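Long-range contact in putative periplasmic or exported protein (Salmonella enterica subsp. enterica serovar Typhimurium, PDB 4GQZ), which probably binds copper in the periplasm and takes part in copper resistance, forming a V-shaped dimer: residues N92-V97 with V134-K139. Residues are numbered along the deposited sequence; the frame is centred on the assembly and turned at random.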
loop_
_atom_site.group_PDB
_atom_site.type_symbol
_atom_site.label_atom_id
_atom_site.label_comp_id
_atom_site.label_asym_id
_atom_site.label_seq_id
_atom_site.Cartn_x
_atom_site.Cartn_y
_atom_site.Cartn_z
ATOM N N ASN B 92 -11.185 -19.410 -14.181
ATOM C CA ASN B 92 -10.230 -19.642 -15.266
ATOM C C ASN B 92 -10.762 -19.373 -16.669
ATOM O O ASN B 92 -10.590 -20.187 -17.578
ATOM C CB ASN B 92 -9.656 -21.056 -15.167
ATOM C CG ASN B 92 -8.907 -21.281 -13.869
ATOM O OD1 ASN B 92 -8.049 -20.479 -13.490
ATOM N ND2 ASN B 92 -9.237 -22.362 -13.167
ATOM N N LYS B 93 -11.405 -18.225 -16.843
ATOM C CA LYS B 93 -11.934 -17.843 -18.143
ATOM C C LYS B 93 -11.237 -16.570 -18.585
ATOM O O LYS B 93 -10.866 -15.763 -17.755
ATOM C CB LYS B 93 -13.455 -17.623 -18.066
ATOM C CG LYS B 93 -14.289 -18.912 -17.883
ATOM C CD LYS B 93 -14.129 -19.837 -19.076
ATOM C CE LYS B 93 -15.026 -21.080 -18.991
ATOM N NZ LYS B 93 -16.465 -20.734 -19.148
ATOM N N PRO B 94 -11.040 -16.397 -19.899
ATOM C CA PRO B 94 -10.415 -15.164 -20.378
ATOM C C PRO B 94 -11.453 -14.074 -20.539
ATOM O O PRO B 94 -12.504 -14.316 -21.127
ATOM C CB PRO B 94 -9.859 -15.573 -21.746
ATOM C CG PRO B 94 -10.793 -16.638 -22.227
ATOM C CD PRO B 94 -11.235 -17.381 -20.979
ATOM N N PHE B 95 -11.176 -12.889 -20.016
ATOM C CA PHE B 95 -12.100 -11.772 -20.178
ATOM C C PHE B 95 -11.384 -10.564 -20.773
ATOM O O PHE B 95 -10.166 -10.442 -20.658
ATOM C CB PHE B 95 -12.707 -11.383 -18.825
ATOM C CG PHE B 95 -13.605 -12.433 -18.234
ATOM C CD1 PHE B 95 -14.949 -12.488 -18.575
ATOM C CD2 PHE B 95 -13.105 -13.368 -17.333
ATOM C CE1 PHE B 95 -15.777 -13.467 -18.026
ATOM C CE2 PHE B 95 -13.918 -14.336 -16.777
ATOM C CZ PHE B 95 -15.260 -14.394 -17.125
ATOM N N THR B 96 -12.135 -9.683 -21.422
ATOM C CA THR B 96 -11.618 -8.361 -21.752
ATOM C C THR B 96 -12.186 -7.356 -20.749
ATOM O O THR B 96 -13.399 -7.293 -20.534
ATOM C CB THR B 96 -11.973 -7.951 -23.189
ATOM O OG1 THR B 96 -11.356 -8.866 -24.103
ATOM C CG2 THR B 96 -11.454 -6.560 -23.484
ATOM N N VAL B 97 -11.307 -6.578 -20.125
ATOM C CA VAL B 97 -11.705 -5.724 -19.011
ATOM C C VAL B 97 -11.379 -4.265 -19.319
ATOM O O VAL B 97 -10.237 -3.944 -19.664
ATOM C CB VAL B 97 -10.976 -6.151 -17.715
ATOM C CG1 VAL B 97 -11.309 -5.203 -16.549
ATOM C CG2 VAL B 97 -11.319 -7.615 -17.353
ATOM N N VAL B 134 -17.000 -5.544 -18.951
ATOM C CA VAL B 134 -16.355 -6.834 -19.096
ATOM C C VAL B 134 -16.947 -7.497 -20.331
ATOM O O VAL B 134 -18.128 -7.306 -20.642
ATOM C CB VAL B 134 -16.583 -7.711 -17.838
ATOM C CG1 VAL B 134 -15.964 -9.087 -18.018
ATOM C CG2 VAL B 134 -15.993 -7.032 -16.626
ATOM N N SER B 135 -16.128 -8.229 -21.076
ATOM C CA SER B 135 -16.662 -8.916 -22.243
ATOM C C SER B 135 -16.067 -10.313 -22.373
ATOM O O SER B 135 -14.899 -10.534 -22.044
ATOM C CB SER B 135 -16.472 -8.082 -23.516
ATOM O OG SER B 135 -15.195 -8.288 -24.079
ATOM N N TYR B 136 -16.891 -11.254 -22.825
ATOM C CA TYR B 136 -16.503 -12.660 -22.941
ATOM C C TYR B 136 -17.273 -13.294 -24.089
ATOM O O TYR B 136 -18.495 -13.245 -24.093
ATOM C CB TYR B 136 -16.836 -13.395 -21.642
ATOM C CG TYR B 136 -16.707 -14.900 -21.719
ATOM C CD1 TYR B 136 -15.455 -15.506 -21.744
ATOM C CD2 TYR B 136 -17.835 -15.716 -21.762
ATOM C CE1 TYR B 136 -15.326 -16.883 -21.809
ATOM C CE2 TYR B 136 -17.719 -17.095 -21.823
ATOM C CZ TYR B 136 -16.462 -17.671 -21.846
ATOM O OH TYR B 136 -16.337 -19.041 -21.908
ATOM N N ASN B 137 -16.552 -13.852 -25.064
ATOM C CA ASN B 137 -17.141 -14.608 -26.180
ATOM C C ASN B 137 -18.400 -13.951 -26.776
ATOM O O ASN B 137 -19.476 -14.548 -26.845
ATOM C CB ASN B 137 -17.377 -16.073 -25.758
ATOM C CG ASN B 137 -17.928 -16.944 -26.887
ATOM O OD1 ASN B 137 -17.233 -17.241 -27.863
ATOM N ND2 ASN B 137 -19.183 -17.368 -26.746
ATOM N N GLY B 138 -18.265 -12.688 -27.154
ATOM C CA GLY B 138 -19.353 -11.979 -27.801
ATOM C C GLY B 138 -20.324 -11.294 -26.857
ATOM O O GLY B 138 -21.191 -10.550 -27.311
ATOM N N LYS B 139 -20.185 -11.530 -25.552
ATOM C CA LYS B 139 -21.160 -11.025 -24.580
ATOM C C LYS B 139 -20.518 -9.982 -23.676
ATOM O O LYS B 139 -19.324 -10.062 -23.407
ATOM C CB LYS B 139 -21.689 -12.171 -23.709
ATOM C CG LYS B 139 -22.361 -13.304 -24.469
ATOM C CD LYS B 139 -22.850 -14.377 -23.483
ATOM C CE LYS B 139 -22.441 -15.788 -23.920
ATOM N NZ LYS B 139 -22.981 -16.168 -25.254
#
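Thr96 and Ser135 form a hydrogen-bonded pair of an antiparallel beta sheet. They join the start of strand 94-101 to the end of strand 129-136, which then turns back through a type I' beta turn, Tyr136 to Lys139, the tight end of the hairpin with strand 139-146. Two backbone bonds close the pair. Thr96 N gives a nearly straight one to Ser135 O (174°). Ser135 N returns one of 2.9 Å to Thr96 O, more bent than the first. Thr96 O also receives a CA-H...O contact from Val134 CA. Val97 and Val134 are the next pair, non-hydrogen-bonded, and both side chains reach Phe68 of strand 63-68.

The apolar packing centres on the buried Phe95 ring. Its CD1 lies 3.6 Å from Val134 CG1, and the same CD1 is 3.7 Å from Tyr136 CB. The Phe95 and Tyr136 rings meet obliquely, with planes at 43°. Tyr136 CG is anti to the backbone N (chi1 170°), which carries the ring back alongside residues 93-95. There Pro94 O sits at the ring edge, in its plane, 3.2 Å from Tyr136 CD1. Asn137 CB covers the centre of one ring face.

Polar side chains add two further contacts. Thr96 CB touches Ser135 OG, while Thr96 OG1 is hydrogen-bonded to Glu111 on the neighbouring strand 111-113. Lys93 lies across the phenol end of Tyr136. Its chain bends at chi2 and again at chi4, and Lys93 NZ donates a hydrogen bond of 3.2 Å to Tyr136 OH.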